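Local structure of conserved hypothetical alanine and leucine RICH protein (Mycobacterium tuberculosis, 2WAM) at residues S76-A81 / L178-M183. The protein is of unknown function but belongs to the PAC2 family and represents a duplicated gene family of Actinobacteria. Sequence-based numbering, arbitrary orientation.
Sequences SDAGHA and LGTVPM
Thr180 reaches from its strand into the loop at Ser76, Asp77 and Ala78, and is a compact example of a threonine whose two branches do different work. Thr180 CB lies 3.6 Å from Ala78 O. There the side chain divides. With chi1 at 76°, OG1 sits between the backbone N and the carbonyl carbon, facing the loop main chain, where two bonds grip it. Thr180 OG1 donates to Ser76 O at 2.8 Å. In turn, Thr180 OG1 accepts from Ala78 N at 2.9 Å. Neither bond is ideal, since OG1 stands above the carbonyl plane of Ser76 and the Ala78 N-H points to it at a bent 131°. The methyl, anti to the carbonyl carbon, passes beside Ala78 O; Thr180 CG2 then meets Ala81 CB, on the first residue of the helix, at 3.6 Å. Ser76 returns the grip: Ser76 OG, anti to its own N (chi1 167°), donates to Thr180 O at 2.8 Å, again from above the carbonyl plane. Two residues along the strand from Thr180, Pro182 CG lies 4.0 Å from Ala78 CB. This buried contact ties the loop following strand 67-73 to the neighbouring parallel strand 174-183, just where the chain enters helix 81-92. Ile82 of that helix also packs on Thr180, Val241 of strand 234-242 touches Ala78, and Gln342 of helix 333-343 lies against Ser76 and Pro182.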
# COMPACT_ATOMS: atom_id res chain seq x y z
N SER A 76 18.04 8.38 -27.32
CA SER A 76 18.74 9.00 -28.43
C SER A 76 17.70 9.68 -29.30
O SER A 76 16.82 9.02 -29.85
CB SER A 76 19.48 7.95 -29.25
OG SER A 76 19.91 8.48 -30.49
N ASP A 77 17.82 11.00 -29.42
CA ASP A 77 16.80 11.83 -30.07
C ASP A 77 17.33 12.71 -31.19
O ASP A 77 16.96 13.88 -31.29
CB ASP A 77 16.10 12.69 -29.02
CG ASP A 77 15.32 11.86 -28.05
OD1 ASP A 77 14.34 11.23 -28.50
OD2 ASP A 77 15.69 11.82 -26.85
N ALA A 78 18.18 12.14 -32.03
CA ALA A 78 18.71 12.85 -33.19
C ALA A 78 17.57 13.27 -34.11
O ALA A 78 16.70 12.45 -34.44
CB ALA A 78 19.70 11.98 -33.94
N GLY A 79 17.59 14.54 -34.51
CA GLY A 79 16.57 15.11 -35.37
C GLY A 79 15.27 15.32 -34.62
O GLY A 79 14.26 15.70 -35.20
N HIS A 80 15.30 15.08 -33.31
CA HIS A 80 14.09 15.07 -32.51
C HIS A 80 13.04 14.18 -33.18
O HIS A 80 11.84 14.38 -33.01
CB HIS A 80 13.56 16.49 -32.30
CG HIS A 80 14.58 17.42 -31.70
ND1 HIS A 80 14.67 18.75 -32.04
CD2 HIS A 80 15.57 17.19 -30.79
CE1 HIS A 80 15.66 19.31 -31.36
NE2 HIS A 80 16.22 18.38 -30.60
N ALA A 81 13.50 13.19 -33.93
CA ALA A 81 12.62 12.40 -34.78
C ALA A 81 11.53 11.62 -34.04
O ALA A 81 10.43 11.45 -34.56
CB ALA A 81 13.42 11.47 -35.69
N LEU A 178 10.41 2.77 -32.18
CA LEU A 178 11.08 3.83 -32.92
C LEU A 178 12.40 4.24 -32.28
O LEU A 178 12.52 4.31 -31.05
CB LEU A 178 10.16 5.04 -33.05
CG LEU A 178 8.77 4.79 -33.63
CD1 LEU A 178 8.12 6.12 -34.04
CD2 LEU A 178 8.86 3.82 -34.79
N GLY A 179 13.40 4.50 -33.12
CA GLY A 179 14.69 4.97 -32.68
C GLY A 179 15.39 5.92 -33.65
O GLY A 179 15.05 6.00 -34.84
N THR A 180 16.36 6.65 -33.12
CA THR A 180 17.27 7.45 -33.93
C THR A 180 18.69 7.17 -33.48
O THR A 180 18.93 6.70 -32.36
CB THR A 180 17.07 8.97 -33.74
OG1 THR A 180 17.67 9.37 -32.49
CG2 THR A 180 15.61 9.38 -33.77
N VAL A 181 19.64 7.47 -34.36
CA VAL A 181 21.05 7.48 -34.01
C VAL A 181 21.71 8.45 -34.98
O VAL A 181 21.36 8.50 -36.15
CB VAL A 181 21.67 6.06 -34.09
CG1 VAL A 181 21.51 5.47 -35.48
CG2 VAL A 181 23.14 6.09 -33.69
N PRO A 182 22.64 9.28 -34.48
CA PRO A 182 23.38 10.16 -35.38
C PRO A 182 24.42 9.35 -36.13
O PRO A 182 25.01 8.47 -35.53
CB PRO A 182 24.07 11.15 -34.44
CG PRO A 182 23.44 10.93 -33.08
CD PRO A 182 22.97 9.51 -33.07
N MET A 183 24.61 9.61 -37.42
CA MET A 183 25.60 8.89 -38.22
C MET A 183 26.27 9.86 -39.17
O MET A 183 25.73 10.91 -39.51
CB MET A 183 24.96 7.75 -39.01
CG MET A 183 24.30 6.69 -38.15
SD MET A 183 25.48 5.62 -37.30
CE MET A 183 26.07 4.63 -38.67